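PDB 1COT: cytochrome C2 from Paracoccus denitrificans, which probably carries electrons in respiration as a class I c-type cytochrome, by means of a covalently bound heme c. Local coordinates for residues E57-W71 and W86-T98. Sequence-based numbering, arbitrary orientation.
With HEC (heme c), chain B.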
loop_
_atom_site.group_PDB
_atom_site.type_symbol
_atom_site.label_atom_id
_atom_site.label_comp_id
_atom_site.label_asym_id
_atom_site.label_seq_id
_atom_site.Cartn_x
_atom_site.Cartn_y
_atom_site.Cartn_z
ATOM N N GLU A 57 3.441 -7.632 12.259
ATOM C CA GLU A 57 2.949 -8.980 12.417
ATOM C C GLU A 57 1.635 -9.287 11.708
ATOM O O GLU A 57 1.441 -10.346 11.094
ATOM C CB GLU A 57 3.034 -9.417 13.893
ATOM C CG GLU A 57 4.483 -9.739 14.394
ATOM C CD GLU A 57 5.248 -10.799 13.619
ATOM O OE1 GLU A 57 4.534 -11.847 13.314
ATOM O OE2 GLU A 57 6.423 -10.675 13.319
ATOM N N GLY A 58 0.722 -8.340 11.783
ATOM C CA GLY A 58 -0.555 -8.540 11.150
ATOM C C GLY A 58 -0.494 -8.754 9.641
ATOM O O GLY A 58 -1.108 -9.687 9.110
ATOM N N ILE A 59 0.209 -7.874 8.937
ATOM C CA ILE A 59 0.278 -7.995 7.494
ATOM C C ILE A 59 1.066 -9.222 7.058
ATOM O O ILE A 59 0.767 -9.834 6.027
ATOM C CB ILE A 59 0.702 -6.667 6.872
ATOM C CG1 ILE A 59 0.232 -6.579 5.420
ATOM C CG2 ILE A 59 2.204 -6.453 7.011
ATOM C CD1 ILE A 59 0.530 -5.232 4.772
ATOM N N LEU A 60 2.062 -9.602 7.853
ATOM C CA LEU A 60 2.837 -10.785 7.539
ATOM C C LEU A 60 1.911 -11.973 7.681
ATOM O O LEU A 60 1.974 -12.933 6.913
ATOM C CB LEU A 60 4.022 -10.918 8.491
ATOM C CG LEU A 60 5.065 -9.868 8.153
ATOM C CD1 LEU A 60 6.178 -9.940 9.191
ATOM C CD2 LEU A 60 5.604 -10.127 6.749
ATOM N N GLU A 61 1.015 -11.913 8.661
ATOM C CA GLU A 61 0.081 -13.013 8.839
ATOM C C GLU A 61 -0.874 -13.072 7.654
ATOM O O GLU A 61 -1.221 -14.150 7.180
ATOM C CB GLU A 61 -0.720 -12.921 10.149
ATOM C CG GLU A 61 -1.675 -14.113 10.335
ATOM C CD GLU A 61 -2.221 -14.146 11.739
ATOM O OE1 GLU A 61 -1.425 -13.555 12.594
ATOM O OE2 GLU A 61 -3.286 -14.643 12.041
ATOM N N VAL A 62 -1.315 -11.919 7.153
ATOM C CA VAL A 62 -2.205 -11.952 6.013
ATOM C C VAL A 62 -1.485 -12.637 4.839
ATOM O O VAL A 62 -2.077 -13.489 4.182
ATOM C CB VAL A 62 -2.594 -10.546 5.579
ATOM C CG1 VAL A 62 -3.345 -10.586 4.255
ATOM C CG2 VAL A 62 -3.422 -9.855 6.656
ATOM N N ALA A 63 -0.204 -12.295 4.571
ATOM C CA ALA A 63 0.567 -12.898 3.469
ATOM C C ALA A 63 0.691 -14.409 3.617
ATOM O O ALA A 63 0.520 -15.173 2.665
ATOM C CB ALA A 63 1.921 -12.220 3.301
ATOM N N GLU A 64 0.982 -14.829 4.832
ATOM C CA GLU A 64 1.139 -16.221 5.159
ATOM C C GLU A 64 -0.135 -17.026 4.957
ATOM O O GLU A 64 -0.156 -18.109 4.366
ATOM C CB GLU A 64 1.646 -16.224 6.583
ATOM C CG GLU A 64 2.013 -17.647 6.955
ATOM C CD GLU A 64 2.528 -17.580 8.334
ATOM O OE1 GLU A 64 2.670 -16.353 8.763
ATOM O OE2 GLU A 64 2.769 -18.575 8.989
ATOM N N LYS A 65 -1.220 -16.454 5.438
ATOM C CA LYS A 65 -2.504 -17.065 5.306
ATOM C C LYS A 65 -3.051 -16.984 3.879
ATOM O O LYS A 65 -3.904 -17.797 3.565
ATOM C CB LYS A 65 -3.492 -16.405 6.243
ATOM C CG LYS A 65 -3.326 -16.786 7.700
ATOM C CD LYS A 65 -4.507 -16.235 8.489
ATOM C CE LYS A 65 -4.571 -16.584 9.974
ATOM N NZ LYS A 65 -5.942 -16.600 10.499
ATOM N N ASN A 66 -2.633 -16.055 3.021
ATOM C CA ASN A 66 -3.160 -15.944 1.658
ATOM C C ASN A 66 -1.960 -15.761 0.738
ATOM O O ASN A 66 -1.649 -14.658 0.300
ATOM C CB ASN A 66 -3.972 -14.642 1.655
ATOM C CG ASN A 66 -5.098 -14.619 2.673
ATOM O OD1 ASN A 66 -6.188 -15.112 2.368
ATOM N ND2 ASN A 66 -4.878 -14.053 3.859
ATOM N N PRO A 67 -1.259 -16.844 0.465
ATOM C CA PRO A 67 -0.064 -16.792 -0.333
ATOM C C PRO A 67 -0.159 -16.259 -1.736
ATOM O O PRO A 67 0.793 -15.711 -2.287
ATOM C CB PRO A 67 0.556 -18.182 -0.301
ATOM C CG PRO A 67 -0.412 -19.080 0.455
ATOM C CD PRO A 67 -1.609 -18.238 0.850
ATOM N N ASP A 68 -1.320 -16.435 -2.295
ATOM C CA ASP A 68 -1.483 -15.966 -3.626
ATOM C C ASP A 68 -2.002 -14.540 -3.674
ATOM O O ASP A 68 -2.261 -14.003 -4.750
ATOM C CB ASP A 68 -2.508 -16.882 -4.300
ATOM C CG ASP A 68 -3.781 -17.025 -3.507
ATOM O OD1 ASP A 68 -3.904 -16.714 -2.341
ATOM O OD2 ASP A 68 -4.752 -17.525 -4.225
ATOM N N LEU A 69 -2.168 -13.914 -2.524
ATOM C CA LEU A 69 -2.677 -12.564 -2.507
ATOM C C LEU A 69 -1.680 -11.502 -2.911
ATOM O O LEU A 69 -0.587 -11.368 -2.365
ATOM C CB LEU A 69 -3.270 -12.218 -1.128
ATOM C CG LEU A 69 -4.050 -10.904 -1.106
ATOM C CD1 LEU A 69 -5.192 -10.977 -2.120
ATOM C CD2 LEU A 69 -4.611 -10.685 0.286
ATOM N N THR A 70 -2.110 -10.748 -3.904
ATOM C CA THR A 70 -1.340 -9.650 -4.433
ATOM C C THR A 70 -2.266 -8.464 -4.327
ATOM O O THR A 70 -3.481 -8.621 -4.327
ATOM C CB THR A 70 -0.871 -9.869 -5.879
ATOM O OG1 THR A 70 -2.002 -9.959 -6.724
ATOM C CG2 THR A 70 -0.026 -11.135 -5.962
ATOM N N TRP A 71 -1.709 -7.286 -4.225
ATOM C CA TRP A 71 -2.581 -6.145 -4.119
ATOM C C TRP A 71 -3.333 -5.776 -5.377
ATOM O O TRP A 71 -2.747 -5.584 -6.443
ATOM C CB TRP A 71 -1.709 -4.914 -3.871
ATOM C CG TRP A 71 -1.220 -4.819 -2.477
ATOM C CD1 TRP A 71 0.077 -4.837 -2.096
ATOM C CD2 TRP A 71 -2.015 -4.660 -1.302
ATOM N NE1 TRP A 71 0.156 -4.693 -0.734
ATOM C CE2 TRP A 71 -1.114 -4.586 -0.223
ATOM C CE3 TRP A 71 -3.393 -4.570 -1.080
ATOM C CZ2 TRP A 71 -1.582 -4.433 1.090
ATOM C CZ3 TRP A 71 -3.848 -4.429 0.218
ATOM C CH2 TRP A 71 -2.947 -4.356 1.288
ATOM N N TRP A 86 -9.130 -4.086 8.128
ATOM C CA TRP A 86 -8.784 -4.915 7.005
ATOM C C TRP A 86 -7.952 -6.093 7.496
ATOM O O TRP A 86 -8.193 -7.249 7.127
ATOM C CB TRP A 86 -8.003 -4.115 5.970
ATOM C CG TRP A 86 -7.873 -4.845 4.674
ATOM C CD1 TRP A 86 -8.817 -4.928 3.705
ATOM C CD2 TRP A 86 -6.743 -5.593 4.189
ATOM N NE1 TRP A 86 -8.351 -5.666 2.658
ATOM C CE2 TRP A 86 -7.074 -6.091 2.916
ATOM C CE3 TRP A 86 -5.484 -5.875 4.713
ATOM C CZ2 TRP A 86 -6.191 -6.868 2.164
ATOM C CZ3 TRP A 86 -4.610 -6.638 3.972
ATOM C CH2 TRP A 86 -4.953 -7.132 2.707
ATOM N N LEU A 87 -6.963 -5.780 8.331
ATOM C CA LEU A 87 -6.094 -6.797 8.895
ATOM C C LEU A 87 -6.909 -7.761 9.767
ATOM O O LEU A 87 -6.697 -8.971 9.706
ATOM C CB LEU A 87 -4.940 -6.163 9.699
ATOM C CG LEU A 87 -3.906 -5.458 8.828
ATOM C CD1 LEU A 87 -2.929 -4.725 9.742
ATOM C CD2 LEU A 87 -3.164 -6.493 7.993
ATOM N N VAL A 88 -7.857 -7.257 10.573
ATOM C CA VAL A 88 -8.670 -8.134 11.408
ATOM C C VAL A 88 -9.444 -9.083 10.515
ATOM O O VAL A 88 -9.561 -10.288 10.761
ATOM C CB VAL A 88 -9.630 -7.357 12.298
ATOM C CG1 VAL A 88 -10.548 -8.323 13.031
ATOM C CG2 VAL A 88 -8.834 -6.511 13.294
ATOM N N LYS A 89 -9.988 -8.515 9.460
ATOM C CA LYS A 89 -10.743 -9.278 8.497
ATOM C C LYS A 89 -9.957 -10.417 7.855
ATOM O O LYS A 89 -10.408 -11.562 7.807
ATOM C CB LYS A 89 -11.290 -8.336 7.433
ATOM C CG LYS A 89 -11.847 -9.091 6.239
ATOM C CD LYS A 89 -12.622 -8.230 5.254
ATOM C CE LYS A 89 -11.764 -7.484 4.244
ATOM N NZ LYS A 89 -12.469 -7.316 2.963
ATOM N N MET A 90 -8.767 -10.096 7.350
ATOM C CA MET A 90 -7.888 -11.041 6.666
ATOM C C MET A 90 -7.147 -12.065 7.515
ATOM O O MET A 90 -6.618 -13.051 7.000
ATOM C CB MET A 90 -6.885 -10.274 5.781
ATOM C CG MET A 90 -7.566 -9.336 4.799
ATOM S SD MET A 90 -8.607 -10.221 3.619
ATOM C CE MET A 90 -7.429 -11.420 2.940
ATOM N N THR A 91 -7.099 -11.812 8.809
ATOM C CA THR A 91 -6.419 -12.710 9.709
ATOM C C THR A 91 -7.405 -13.318 10.673
ATOM O O THR A 91 -7.104 -14.290 11.359
ATOM C CB THR A 91 -5.446 -11.919 10.596
ATOM O OG1 THR A 91 -6.161 -11.009 11.417
ATOM C CG2 THR A 91 -4.388 -11.219 9.749
ATOM N N ASP A 92 -8.580 -12.715 10.726
ATOM C CA ASP A 92 -9.601 -13.183 11.635
ATOM C C ASP A 92 -9.048 -13.012 13.037
ATOM O O ASP A 92 -9.417 -13.749 13.944
ATOM C CB ASP A 92 -9.912 -14.672 11.436
ATOM C CG ASP A 92 -11.270 -14.891 10.859
ATOM O OD1 ASP A 92 -12.290 -14.848 11.519
ATOM O OD2 ASP A 92 -11.231 -15.131 9.572
ATOM N N ASP A 93 -8.147 -12.051 13.198
ATOM C CA ASP A 93 -7.533 -11.809 14.491
ATOM C C ASP A 93 -7.793 -10.403 14.971
ATOM O O ASP A 93 -7.242 -9.419 14.479
ATOM C CB ASP A 93 -6.042 -12.154 14.517
ATOM C CG ASP A 93 -5.251 -11.771 15.752
ATOM O OD1 ASP A 93 -5.957 -11.332 16.772
ATOM O OD2 ASP A 93 -4.036 -11.877 15.796
ATOM N N LYS A 94 -8.635 -10.355 15.979
ATOM C CA LYS A 94 -9.036 -9.122 16.591
ATOM C C LYS A 94 -7.872 -8.282 17.036
ATOM O O LYS A 94 -7.921 -7.053 17.082
ATOM C CB LYS A 94 -9.893 -9.461 17.799
ATOM C CG LYS A 94 -10.412 -8.243 18.549
ATOM C CD LYS A 94 -11.117 -8.605 19.856
ATOM C CE LYS A 94 -11.628 -7.440 20.693
ATOM N NZ LYS A 94 -12.601 -7.799 21.736
ATOM N N GLY A 95 -6.821 -8.986 17.368
ATOM C CA GLY A 95 -5.672 -8.268 17.816
ATOM C C GLY A 95 -4.671 -8.015 16.709
ATOM O O GLY A 95 -3.586 -7.568 17.057
ATOM N N ALA A 96 -4.992 -8.308 15.437
ATOM C CA ALA A 96 -4.076 -8.079 14.311
ATOM C C ALA A 96 -3.385 -6.724 14.438
ATOM O O ALA A 96 -4.053 -5.707 14.583
ATOM C CB ALA A 96 -4.832 -8.152 12.996
ATOM N N LYS A 97 -2.064 -6.683 14.444
ATOM C CA LYS A 97 -1.380 -5.413 14.581
ATOM C C LYS A 97 -0.970 -4.824 13.266
ATOM O O LYS A 97 -0.506 -5.531 12.375
ATOM C CB LYS A 97 -0.046 -5.543 15.309
ATOM C CG LYS A 97 -0.152 -5.966 16.751
ATOM C CD LYS A 97 1.165 -6.515 17.260
ATOM C CE LYS A 97 1.290 -6.379 18.767
ATOM N NZ LYS A 97 2.673 -6.518 19.245
ATOM N N THR A 98 -1.122 -3.513 13.172
ATOM C CA THR A 98 -0.760 -2.797 11.979
ATOM C C THR A 98 0.346 -1.804 12.294
ATOM O O THR A 98 0.316 -1.178 13.351
ATOM C CB THR A 98 -1.984 -2.016 11.429
ATOM O OG1 THR A 98 -1.624 -1.368 10.225
ATOM C CG2 THR A 98 -2.445 -0.972 12.432
HETATM FE FE HEC B . 1.373 3.208 4.286
HETATM C CHA HEC B . 2.247 -0.034 4.409
HETATM C CHB HEC B . -0.318 2.674 1.430
HETATM C CHC HEC B . 0.485 6.484 4.169
HETATM C CHD HEC B . 3.168 3.831 7.085
HETATM N NA HEC B . 1.010 1.648 3.144
HETATM C C1A HEC B . 1.485 0.362 3.374
HETATM C C2A HEC B . 1.024 -0.507 2.314
HETATM C C3A HEC B . 0.296 0.234 1.460
HETATM C C4A HEC B . 0.296 1.566 1.977
HETATM C CMA HEC B . -0.408 -0.209 0.199
HETATM C CAA HEC B . 1.324 -1.979 2.221
HETATM C CBA HEC B . 2.590 -2.173 1.372
HETATM C CGA HEC B . 3.001 -3.617 1.073
HETATM O O1A HEC B . 4.157 -3.671 0.755
HETATM O O2A HEC B . 2.294 -4.594 1.128
HETATM N NB HEC B . 0.301 4.349 3.094
HETATM C C1B HEC B . -0.262 3.928 1.930
HETATM C C2B HEC B . -0.906 5.049 1.316
HETATM C C3B HEC B . -0.682 6.094 2.097
HETATM C C4B HEC B . 0.057 5.655 3.199
HETATM C CMB HEC B . -1.709 4.945 0.006
HETATM C CAB HEC B . -1.252 7.444 1.923
HETATM C CBB HEC B . -2.733 7.674 1.821
HETATM N NC HEC B . 1.706 4.798 5.369
HETATM C C1C HEC B . 1.282 6.086 5.181
HETATM C C2C HEC B . 1.806 6.954 6.213
HETATM C C3C HEC B . 2.575 6.194 7.024
HETATM C C4C HEC B . 2.522 4.869 6.488
HETATM C CMC HEC B . 1.520 8.447 6.332
HETATM C CAC HEC B . 3.372 6.582 8.240
HETATM C CBC HEC B . 3.058 7.625 9.264
HETATM N ND HEC B . 2.462 2.109 5.532
HETATM C C1D HEC B . 3.141 2.565 6.633
HETATM C C2D HEC B . 3.835 1.451 7.251
HETATM C C3D HEC B . 3.573 0.387 6.468
HETATM C C4D HEC B . 2.709 0.787 5.416
HETATM C CMD HEC B . 4.669 1.509 8.511
HETATM C CAD HEC B . 3.970 -1.013 6.736
HETATM C CBD HEC B . 2.715 -1.576 7.473
HETATM C CGD HEC B . 2.877 -2.815 8.269
HETATM O O1D HEC B . 3.881 -3.487 8.295
HETATM O O2D HEC B . 1.856 -3.149 8.925
HETATM O O HOH W 1 1.217 -5.558 10.183
HETATM O O HOH W 2 -2.739 -11.091 13.688
HETATM O O HOH W 3 -7.107 -14.881 5.388
#
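Lys65 NZ donates to Thr91 O (2.7 Å) from above the carbonyl plane, joining the ends of helices 57-65 and 83-91 in this class I cytochrome c fold. The same ammonium group makes a long salt bridge to Glu61 OE2, which would partly offset the nearby like charges of Glu61 and Asp93; a water also donates to both carboxylates. At the heme side, Gly58 N gives only a weak bond to Lys97 O, and one water accepts from Ile59 N and donates to Lys97 O and to propionate atom O2D of the heme. Trp71 NE1 donates to the other propionate at O2A (2.8 Å), in the plane of the indole and nearly straight at 166°. Across the contact, the Trp71 and Trp86 six-membered rings are tilted 28° from parallel and offset so far that they hardly overlap, with Trp71 CH2 over one face of Trp86. A phenylalanine in place of Trp71 would probably leave O2A without its indole donor and reduce the contact with Trp86. Val62 is a knob among Trp86, Leu87, Met90 and Thr91: with CG1 anti to the backbone N (chi1 171°), CG2 is directed to Thr91 CG2 at 3.5 Å. Met90, bent at chi2 and chi3, lays CG over the centre of the Trp86 ring, 3.7 Å above its plane, and meets Leu69 CD2 tip to tip through CE at 3.9 Å.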